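Local coordinates for protein rhodopsin (Todarodes pacificus, PDB 2Z73) that senses light through a covalently held retinal and, on its isomerisation from 11-cis to all-trans, activates G-protein signalling to phospholipase C in squid vision, at residues A69-I74 / M147-A152; F322-S327 / C337-K342. All coordinates share one frame; numbering follows the deposited sequence.

In the fold
Both contacts lie at the cytoplasmic end of a seven-helix rhodopsin-family receptor. Interaction 1 packs the start of helix 70-87 against the start of helix 149-167; interaction 2 holds the loop carrying the palmitoylated C337 against helix 320-329, the short amphipathic helix that follows the seventh transmembrane helix. Their centres are 23 Å apart and their nearest atoms about 7 Å apart, so they do not touch. Helix 31-61 bridges them: F59 touches N70 and I73 of interaction 1 and meets the ring of F322 from interaction 2. An octyl glucoside contacts helix 70-87, and the side chain of E324 in interaction 2 comes about 10 Å from it.

Interaction 1 of 2, residues A69-I74 / M147-A152; sequences ANMFII and MSHRRA. With BOG (octyl beta-D-glucopyranoside), chain C.
M147 packs against A69 and F72 where the second and fourth helices of the seven-transmembrane bundle begin at the cytoplasmic side. Its CB lies 3.9 Å from CB of A69. With CG anti to the backbone N (chi1 -173°) and two bends farther out, the thioether turns towards F72, and its CE arrives in the plane of the ring, at the edge, 3.4 Å from F72 CE2. The sulfur stands oblique to that ring, SD 5.3 Å from the F72 centroid, a Met-aromatic contact. M147 and A69 both touch D132, the aspartate that opens the D-R-Y motif of helix 104-138. An octyl glucoside chain passes A69, C2' 3.5 Å from A69 CB, and runs on to I73 CD1.

S148, next along, caps helix 149-167: its OG accepts from R151 N at 3.2 Å. H149 starts away from the other helix, but its ring returns to M71, whose side chain crosses it at about a right angle. The sulfur approaches the imidazole at its edge, M71 SD 3.7 Å from H149 ND1.

A152 points its methyl toward helix 70-87, meeting M71 and F72. The F72 ring, also held by M128 and I129 of helix 104-138, has M147 at its edge and A152 O coming obliquely to it. A152 CB lies 4.0 Å from M71 SD and 4.2 Å from F72 CZ.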
ATOM      1  N   ALA A  69      10.577 -13.297  -2.348  1.00 61.35           N
ATOM      2  CA  ALA A  69       9.354 -12.528  -2.593  1.00 61.16           C
ATOM      3  C   ALA A  69       8.892 -11.747  -1.363  1.00 59.63           C
ATOM      4  O   ALA A  69       8.399 -10.629  -1.481  1.00 59.57           O
ATOM      5  CB  ALA A  69       8.239 -13.457  -3.060  1.00 61.34           C
ATOM      6  N   ASN A  70       9.052 -12.345  -0.186  1.00 59.26           N
ATOM      7  CA  ASN A  70       8.657 -11.712   1.069  1.00 55.93           C
ATOM      8  C   ASN A  70       9.361 -10.384   1.289  1.00 54.65           C
ATOM      9  O   ASN A  70       8.948  -9.587   2.129  1.00 51.97           O
ATOM     10  CB  ASN A  70       8.939 -12.649   2.237  1.00 55.14           C
ATOM     11  CG  ASN A  70       7.862 -13.674   2.419  1.00 54.89           C
ATOM     12  OD1 ASN A  70       8.009 -14.608   3.198  1.00 58.16           O
ATOM     13  ND2 ASN A  70       6.757 -13.501   1.713  1.00 56.50           N
ATOM     14  N   MET A  71      10.438 -10.161   0.543  1.00 53.71           N
ATOM     15  CA  MET A  71      11.167  -8.907   0.633  1.00 53.51           C
ATOM     16  C   MET A  71      10.186  -7.801   0.219  1.00 53.36           C
ATOM     17  O   MET A  71      10.161  -6.724   0.820  1.00 51.12           O
ATOM     18  CB  MET A  71      12.385  -8.932  -0.301  1.00 55.16           C
ATOM     19  CG  MET A  71      13.559  -9.779   0.207  1.00 57.77           C
ATOM     20  SD  MET A  71      14.908 -10.007  -1.007  1.00 59.41           S
ATOM     21  CE  MET A  71      15.331  -8.244  -1.344  1.00 51.50           C
ATOM     22  N   PHE A  72       9.371  -8.088  -0.802  1.00 52.43           N
ATOM     23  CA  PHE A  72       8.382  -7.129  -1.281  1.00 49.82           C
ATOM     24  C   PHE A  72       7.467  -6.760  -0.122  1.00 47.58           C
ATOM     25  O   PHE A  72       7.149  -5.591   0.072  1.00 44.68           O
ATOM     26  CB  PHE A  72       7.528  -7.702  -2.420  1.00 52.28           C
ATOM     27  CG  PHE A  72       8.302  -8.066  -3.660  1.00 51.88           C
ATOM     28  CD1 PHE A  72       9.325  -7.255  -4.133  1.00 52.10           C
ATOM     29  CD2 PHE A  72       7.999  -9.230  -4.363  1.00 52.26           C
ATOM     30  CE1 PHE A  72      10.040  -7.602  -5.289  1.00 52.47           C
ATOM     31  CE2 PHE A  72       8.705  -9.583  -5.513  1.00 50.70           C
ATOM     32  CZ  PHE A  72       9.724  -8.772  -5.976  1.00 49.50           C
ATOM     33  N   ILE A  73       7.041  -7.769   0.639  1.00 48.00           N
ATOM     34  CA  ILE A  73       6.162  -7.547   1.787  1.00 51.34           C
ATOM     35  C   ILE A  73       6.833  -6.609   2.786  1.00 51.60           C
ATOM     36  O   ILE A  73       6.208  -5.693   3.322  1.00 50.28           O
ATOM     37  CB  ILE A  73       5.815  -8.876   2.518  1.00 54.82           C
ATOM     38  CG1 ILE A  73       4.743  -9.644   1.741  1.00 56.97           C
ATOM     39  CG2 ILE A  73       5.305  -8.591   3.929  1.00 55.71           C
ATOM     40  CD1 ILE A  73       4.372 -10.989   2.367  1.00 57.24           C
ATOM     41  N   ILE A  74       8.115  -6.845   3.027  1.00 49.33           N
ATOM     42  CA  ILE A  74       8.854  -6.016   3.951  1.00 47.96           C
ATOM     43  C   ILE A  74       8.920  -4.598   3.402  1.00 46.40           C
ATOM     44  O   ILE A  74       8.631  -3.630   4.110  1.00 46.65           O
ATOM     45  CB  ILE A  74      10.278  -6.596   4.192  1.00 49.04           C
ATOM     46  CG1 ILE A  74      10.159  -7.901   4.995  1.00 49.58           C
ATOM     47  CG2 ILE A  74      11.154  -5.598   4.953  1.00 46.66           C
ATOM     48  CD1 ILE A  74      11.440  -8.684   5.122  1.00 46.80           C
ATOM     49  N   MET A 147      10.654 -16.543  -7.022  1.00 74.43           N
ATOM     50  CA  MET A 147      11.421 -15.309  -6.926  1.00 72.81           C
ATOM     51  C   MET A 147      12.826 -15.545  -6.373  1.00 72.58           C
ATOM     52  O   MET A 147      13.020 -16.342  -5.453  1.00 70.56           O
ATOM     53  CB  MET A 147      10.677 -14.306  -6.043  1.00 70.58           C
ATOM     54  CG  MET A 147      11.290 -12.922  -6.010  1.00 68.13           C
ATOM     55  SD  MET A 147      11.475 -12.223  -7.660  1.00 67.38           S
ATOM     56  CE  MET A 147       9.792 -11.667  -7.981  1.00 67.30           C
ATOM     57  N   SER A 148      13.804 -14.848  -6.944  1.00 72.51           N
ATOM     58  CA  SER A 148      15.183 -14.969  -6.501  1.00 73.33           C
ATOM     59  C   SER A 148      15.634 -13.651  -5.875  1.00 75.38           C
ATOM     60  O   SER A 148      15.146 -12.583  -6.245  1.00 73.55           O
ATOM     61  CB  SER A 148      16.095 -15.312  -7.682  1.00 71.39           C
ATOM     62  OG  SER A 148      16.171 -14.236  -8.603  1.00 70.27           O
ATOM     63  N   HIS A 149      16.561 -13.735  -4.923  1.00 77.85           N
ATOM     64  CA  HIS A 149      17.080 -12.550  -4.257  1.00 79.24           C
ATOM     65  C   HIS A 149      17.571 -11.543  -5.287  1.00 78.52           C
ATOM     66  O   HIS A 149      17.286 -10.348  -5.179  1.00 79.85           O
ATOM     67  CB  HIS A 149      18.218 -12.930  -3.308  1.00 81.97           C
ATOM     68  CG  HIS A 149      17.765 -13.681  -2.094  1.00 86.02           C
ATOM     69  ND1 HIS A 149      17.036 -13.091  -1.084  1.00 87.78           N
ATOM     70  CD2 HIS A 149      17.923 -14.978  -1.736  1.00 88.28           C
ATOM     71  CE1 HIS A 149      16.764 -13.993  -0.156  1.00 89.33           C
ATOM     72  NE2 HIS A 149      17.291 -15.146  -0.527  1.00 88.50           N
ATOM     73  N   ARG A 150      18.308 -12.021  -6.285  1.00 77.10           N
ATOM     74  CA  ARG A 150      18.811 -11.142  -7.329  1.00 76.11           C
ATOM     75  C   ARG A 150      17.647 -10.353  -7.893  1.00 74.39           C
ATOM     76  O   ARG A 150      17.566  -9.139  -7.717  1.00 74.35           O
ATOM     77  CB  ARG A 150      19.475 -11.954  -8.447  1.00 79.27           C
ATOM     78  CG  ARG A 150      20.951 -12.258  -8.211  1.00 83.97           C
ATOM     79  CD  ARG A 150      21.179 -12.952  -6.877  1.00 86.84           C
ATOM     80  NE  ARG A 150      20.401 -14.181  -6.773  1.00 89.83           N
ATOM     81  CZ  ARG A 150      20.315 -14.915  -5.669  1.00 92.08           C
ATOM     82  NH1 ARG A 150      19.584 -16.023  -5.663  1.00 92.48           N
ATOM     83  NH2 ARG A 150      20.956 -14.539  -4.572  1.00 93.53           N
ATOM     84  N   ARG A 151      16.736 -11.054  -8.561  1.00 72.48           N
ATOM     85  CA  ARG A 151      15.567 -10.413  -9.145  1.00 71.44           C
ATOM     86  C   ARG A 151      14.887  -9.474  -8.150  1.00 68.86           C
ATOM     87  O   ARG A 151      14.805  -8.263  -8.381  1.00 67.99           O
ATOM     88  CB  ARG A 151      14.569 -11.466  -9.638  1.00 73.61           C
ATOM     89  CG  ARG A 151      14.575 -11.675 -11.149  1.00 76.57           C
ATOM     90  CD  ARG A 151      15.921 -12.192 -11.655  1.00 81.84           C
ATOM     91  NE  ARG A 151      16.048 -13.643 -11.524  1.00 84.26           N
ATOM     92  CZ  ARG A 151      17.145 -14.328 -11.838  1.00 83.20           C
ATOM     93  NH1 ARG A 151      18.216 -13.693 -12.296  1.00 81.02           N
ATOM     94  NH2 ARG A 151      17.164 -15.648 -11.706  1.00 82.01           N
ATOM     95  N   ALA A 152      14.407 -10.035  -7.047  1.00 65.90           N
ATOM     96  CA  ALA A 152      13.722  -9.253  -6.026  1.00 64.72           C
ATOM     97  C   ALA A 152      14.454  -7.950  -5.716  1.00 65.54           C
ATOM     98  O   ALA A 152      13.872  -6.865  -5.797  1.00 65.29           O
ATOM     99  CB  ALA A 152      13.574 -10.076  -4.758  1.00 63.61           C
TER
HETATM  100  C1  BOG C1005       6.325 -18.756  -0.457  1.00100.97           C
HETATM  101  O1  BOG C1005       5.593 -17.822  -1.127  1.00 93.99           O
HETATM  102  C2  BOG C1005       5.227 -19.552   0.200  1.00103.78           C
HETATM  103  O2  BOG C1005       4.399 -18.751   1.128  1.00105.33           O
HETATM  104  C3  BOG C1005       6.004 -20.570   0.903  1.00105.97           C
HETATM  105  O3  BOG C1005       5.006 -21.318   1.497  1.00105.83           O
HETATM  106  C4  BOG C1005       6.883 -21.389  -0.128  1.00106.64           C
HETATM  107  O4  BOG C1005       7.625 -22.366   0.533  1.00107.27           O
HETATM  108  C5  BOG C1005       7.928 -20.564  -0.752  1.00106.27           C
HETATM  109  O5  BOG C1005       7.154 -19.574  -1.420  1.00103.92           O
HETATM  110  C6  BOG C1005       8.802 -21.377  -1.798  1.00107.22           C
HETATM  111  O6  BOG C1005       9.867 -20.457  -2.388  1.00106.49           O
HETATM  112  C1' BOG C1005       6.384 -16.688  -0.906  1.00 83.53           C
HETATM  113  C2' BOG C1005       5.830 -15.775  -1.880  1.00 77.28           C
HETATM  114  C3' BOG C1005       5.443 -14.615  -1.028  1.00 71.90           C
HETATM  115  C4' BOG C1005       4.243 -14.206  -1.671  1.00 67.89           C
HETATM  116  C5' BOG C1005       3.979 -12.861  -1.106  1.00 61.85           C
HETATM  117  C6' BOG C1005       2.556 -12.793  -1.209  1.00 59.91           C
HETATM  118  C7' BOG C1005       2.284 -11.488  -0.580  1.00 60.11           C
HETATM  119  C8' BOG C1005       0.956 -11.684  -0.093  1.00 54.52           C

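Interaction 2 of 2, residues F322-S327 / C337-K342; sequences FREAIS and CQFDDK. With PLM (palmitic acid), chain F.
R323 reaches from helix 320-329 to the backbone of C337 and Q338, pinning the palmitoylated loop to the amphipathic helix that follows the seventh transmembrane helix in rhodopsin-like receptors. Its CB begins the contact beside the ring of F339, 4.0 Å from F339 CD1. The chain then runs extended through CG and bends about the CG-CD bond (chi3 55°), which helps bring the guanidinium to the carbonyls of the loop. NE makes a salt bridge with E343, farther along the same loop. At the tip the group approaches end-on and grips one oxygen with two nitrogens: NH1 donates to C337 O at 2.8 Å and NH2 to C337 O at 2.7 Å. Neither bond is straight; NH2 sits above the plane of the carbonyl and not on a lone pair, while NH1 is tilted only slightly from that plane. NH2 also makes a weak bond to Q338 O, while NH1 has a further acceptor in S316 O. With carbonyls and a carboxylate around it, the buried charge is probably well compensated.

Beyond these bonds, F339 lays its ring on the helix. E324 CA stands over the centre of one face, 3.8 Å from the F339 centroid, a CH-pi contact. The aliphatic part of E324 crosses the ring obliquely toward its far end, CG 3.4 Å from F339 CZ, and L334 also touches F339. S327 OG comes obliquely to the ring near CD2.

The lipid leaves the loop at the residue that R323 grips. C337 SG forms a thioester with the palmitate, 1.8 Å from its C1, and the palmitate is hydrogen-bonded to S316 OG, so S316 serves both R323 NH1, through its backbone O, and the acyl group, through its hydroxyl.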
ATOM      1  N   PHE A 322       2.465 -16.162   8.807  1.00 54.31           N
ATOM      2  CA  PHE A 322       2.555 -14.921   9.566  1.00 52.40           C
ATOM      3  C   PHE A 322       1.764 -15.027  10.858  1.00 53.42           C
ATOM      4  O   PHE A 322       2.223 -14.596  11.917  1.00 53.68           O
ATOM      5  CB  PHE A 322       2.025 -13.755   8.739  1.00 49.72           C
ATOM      6  CG  PHE A 322       2.088 -12.433   9.444  1.00 48.85           C
ATOM      7  CD1 PHE A 322       3.303 -11.918   9.879  1.00 47.69           C
ATOM      8  CD2 PHE A 322       0.935 -11.695   9.662  1.00 46.26           C
ATOM      9  CE1 PHE A 322       3.365 -10.688  10.517  1.00 46.53           C
ATOM     10  CE2 PHE A 322       0.985 -10.462  10.298  1.00 49.13           C
ATOM     11  CZ  PHE A 322       2.204  -9.956  10.726  1.00 47.50           C
ATOM     12  N   ARG A 323       0.572 -15.600  10.774  1.00 53.48           N
ATOM     13  CA  ARG A 323      -0.261 -15.762  11.956  1.00 54.78           C
ATOM     14  C   ARG A 323       0.415 -16.703  12.938  1.00 54.79           C
ATOM     15  O   ARG A 323       0.253 -16.580  14.155  1.00 55.92           O
ATOM     16  CB  ARG A 323      -1.636 -16.321  11.564  1.00 55.98           C
ATOM     17  CG  ARG A 323      -2.600 -15.276  11.027  1.00 51.77           C
ATOM     18  CD  ARG A 323      -3.822 -15.923  10.410  1.00 53.18           C
ATOM     19  NE  ARG A 323      -4.515 -16.838  11.317  1.00 53.62           N
ATOM     20  CZ  ARG A 323      -5.280 -16.465  12.340  1.00 53.81           C
ATOM     21  NH1 ARG A 323      -5.471 -15.178  12.609  1.00 49.72           N
ATOM     22  NH2 ARG A 323      -5.866 -17.385  13.092  1.00 55.46           N
ATOM     23  N   GLU A 324       1.176 -17.646  12.402  1.00 54.37           N
ATOM     24  CA  GLU A 324       1.886 -18.612  13.231  1.00 55.34           C
ATOM     25  C   GLU A 324       2.859 -17.801  14.082  1.00 54.85           C
ATOM     26  O   GLU A 324       2.770 -17.764  15.308  1.00 54.55           O
ATOM     27  CB  GLU A 324       2.648 -19.585  12.324  1.00 56.24           C
ATOM     28  CG  GLU A 324       2.890 -20.971  12.885  1.00 59.84           C
ATOM     29  CD  GLU A 324       3.901 -21.746  12.056  1.00 62.68           C
ATOM     30  OE1 GLU A 324       4.020 -22.975  12.243  1.00 63.39           O
ATOM     31  OE2 GLU A 324       4.586 -21.113  11.217  1.00 65.30           O
ATOM     32  N   ALA A 325       3.775 -17.126  13.402  1.00 53.64           N
ATOM     33  CA  ALA A 325       4.780 -16.296  14.050  1.00 52.52           C
ATOM     34  C   ALA A 325       4.196 -15.384  15.126  1.00 50.78           C
ATOM     35  O   ALA A 325       4.750 -15.266  16.215  1.00 52.25           O
ATOM     36  CB  ALA A 325       5.515 -15.461  12.988  1.00 51.31           C
ATOM     37  N   ILE A 326       3.085 -14.728  14.832  1.00 51.84           N
ATOM     38  CA  ILE A 326       2.493 -13.841  15.824  1.00 53.46           C
ATOM     39  C   ILE A 326       2.163 -14.621  17.087  1.00 56.13           C
ATOM     40  O   ILE A 326       2.536 -14.223  18.188  1.00 55.24           O
ATOM     41  CB  ILE A 326       1.206 -13.144  15.281  1.00 51.70           C
ATOM     42  CG1 ILE A 326       1.563 -12.237  14.104  1.00 49.95           C
ATOM     43  CG2 ILE A 326       0.563 -12.289  16.374  1.00 48.07           C
ATOM     44  CD1 ILE A 326       0.404 -11.415  13.602  1.00 49.16           C
ATOM     45  N   SER A 327       1.475 -15.744  16.921  1.00 59.99           N
ATOM     46  CA  SER A 327       1.084 -16.575  18.060  1.00 61.96           C
ATOM     47  C   SER A 327       2.289 -16.962  18.908  1.00 62.11           C
ATOM     48  O   SER A 327       2.174 -17.158  20.119  1.00 60.76           O
ATOM     49  CB  SER A 327       0.377 -17.841  17.568  1.00 62.16           C
ATOM     50  OG  SER A 327       1.276 -18.700  16.892  1.00 61.77           O
ATOM     51  N   CYS A 337      -8.485 -13.514  16.825  1.00 86.94           N
ATOM     52  CA  CYS A 337      -8.142 -14.231  15.601  1.00 88.82           C
ATOM     53  C   CYS A 337      -7.262 -15.439  15.919  1.00 88.94           C
ATOM     54  O   CYS A 337      -6.284 -15.706  15.220  1.00 89.50           O
ATOM     55  CB  CYS A 337      -7.395 -13.277  14.672  1.00 89.32           C
ATOM     56  SG  CYS A 337      -7.738 -11.551  15.087  1.00 94.48           S
ATOM     57  N   GLN A 338      -7.629 -16.163  16.971  1.00 88.26           N
ATOM     58  CA  GLN A 338      -6.880 -17.328  17.427  1.00 87.01           C
ATOM     59  C   GLN A 338      -6.279 -18.223  16.345  1.00 84.30           C
ATOM     60  O   GLN A 338      -6.947 -18.616  15.390  1.00 83.07           O
ATOM     61  CB  GLN A 338      -7.753 -18.170  18.359  1.00 89.86           C
ATOM     62  CG  GLN A 338      -7.050 -18.511  19.658  1.00 94.82           C
ATOM     63  CD  GLN A 338      -6.611 -17.266  20.406  1.00 97.50           C
ATOM     64  OE1 GLN A 338      -7.438 -16.529  20.939  1.00 99.58           O
ATOM     65  NE2 GLN A 338      -5.304 -17.018  20.437  1.00 99.11           N
ATOM     66  N   PHE A 339      -5.002 -18.548  16.519  1.00 82.04           N
ATOM     67  CA  PHE A 339      -4.279 -19.394  15.580  1.00 80.04           C
ATOM     68  C   PHE A 339      -4.427 -20.881  15.897  1.00 80.03           C
ATOM     69  O   PHE A 339      -4.679 -21.270  17.040  1.00 79.04           O
ATOM     70  CB  PHE A 339      -2.790 -19.031  15.586  1.00 76.75           C
ATOM     71  CG  PHE A 339      -1.950 -19.922  14.718  1.00 73.15           C
ATOM     72  CD1 PHE A 339      -2.074 -19.880  13.335  1.00 71.43           C
ATOM     73  CD2 PHE A 339      -1.058 -20.828  15.283  1.00 71.58           C
ATOM     74  CE1 PHE A 339      -1.324 -20.726  12.526  1.00 69.51           C
ATOM     75  CE2 PHE A 339      -0.304 -21.679  14.481  1.00 70.34           C
ATOM     76  CZ  PHE A 339      -0.437 -21.626  13.100  1.00 69.66           C
ATOM     77  N   ASP A 340      -4.266 -21.704  14.869  1.00 80.65           N
ATOM     78  CA  ASP A 340      -4.354 -23.150  15.003  1.00 81.14           C
ATOM     79  C   ASP A 340      -3.372 -23.828  14.062  1.00 81.41           C
ATOM     80  O   ASP A 340      -3.060 -23.304  12.996  1.00 81.33           O
ATOM     81  CB  ASP A 340      -5.754 -23.643  14.672  1.00 81.50           C
ATOM     82  CG  ASP A 340      -5.820 -25.146  14.602  1.00 81.66           C
ATOM     83  OD1 ASP A 340      -5.674 -25.788  15.663  1.00 83.94           O
ATOM     84  OD2 ASP A 340      -5.995 -25.684  13.491  1.00 79.47           O
ATOM     85  N   ASP A 341      -2.905 -25.008  14.452  1.00 81.89           N
ATOM     86  CA  ASP A 341      -1.945 -25.757  13.650  1.00 82.79           C
ATOM     87  C   ASP A 341      -2.453 -26.032  12.240  1.00 82.95           C
ATOM     88  O   ASP A 341      -1.704 -25.916  11.269  1.00 83.34           O
ATOM     89  CB  ASP A 341      -1.622 -27.080  14.334  1.00 83.58           C
ATOM     90  CG  ASP A 341      -1.324 -26.911  15.806  1.00 85.78           C
ATOM     91  OD1 ASP A 341      -1.131 -27.935  16.504  1.00 85.89           O
ATOM     92  OD2 ASP A 341      -1.288 -25.751  16.266  1.00 86.68           O
ATOM     93  N   LYS A 342      -3.727 -26.396  12.133  1.00 82.68           N
ATOM     94  CA  LYS A 342      -4.322 -26.711  10.840  1.00 82.84           C
ATOM     95  C   LYS A 342      -4.149 -25.636   9.772  1.00 81.96           C
ATOM     96  O   LYS A 342      -4.263 -25.922   8.583  1.00 81.65           O
ATOM     97  CB  LYS A 342      -5.813 -27.031  11.005  1.00 83.20           C
ATOM     98  CG  LYS A 342      -6.102 -28.456  11.474  1.00 82.46           C
ATOM     99  CD  LYS A 342      -7.593 -28.773  11.401  1.00 82.32           C
ATOM    100  CE  LYS A 342      -7.865 -30.278  11.444  1.00 82.05           C
ATOM    101  NZ  LYS A 342      -7.439 -30.927  12.720  1.00 81.11           N
TER
HETATM  102  C1  PLM F1002      -6.984 -10.205  14.163  1.00 96.20           C
HETATM  103  O2  PLM F1002      -6.112 -10.439  13.339  1.00 99.42           O
HETATM  104  C2  PLM F1002      -7.297  -8.751  14.536  1.00 96.65           C
HETATM  105  C3  PLM F1002      -6.086  -7.963  15.050  1.00 97.87           C
HETATM  106  C4  PLM F1002      -6.540  -6.693  15.754  1.00 98.86           C
HETATM  107  C5  PLM F1002      -6.147  -5.471  14.985  1.00100.14           C
HETATM  108  C6  PLM F1002      -6.617  -4.239  15.713  1.00101.83           C
HETATM  109  C7  PLM F1002      -7.694  -3.537  14.912  1.00102.82           C
HETATM  110  C8  PLM F1002      -8.206  -2.273  15.610  1.00103.19           C
HETATM  111  C9  PLM F1002      -8.693  -1.243  14.601  1.00105.45           C
HETATM  112  CA  PLM F1002     -10.071  -0.736  14.937  1.00107.75           C
HETATM  113  CB  PLM F1002     -10.721  -0.130  13.713  1.00109.62           C
HETATM  114  CC  PLM F1002     -11.829   0.831  14.090  1.00110.20           C
HETATM  115  CD  PLM F1002     -12.465   1.426  12.852  1.00110.37           C
HETATM  116  CE  PLM F1002     -13.947   1.145  12.837  1.00110.57           C
HETATM  117  CF  PLM F1002     -14.341   0.223  11.692  1.00110.73           C
HETATM  118  CG  PLM F1002     -15.844  -0.062  11.681  1.00110.50           C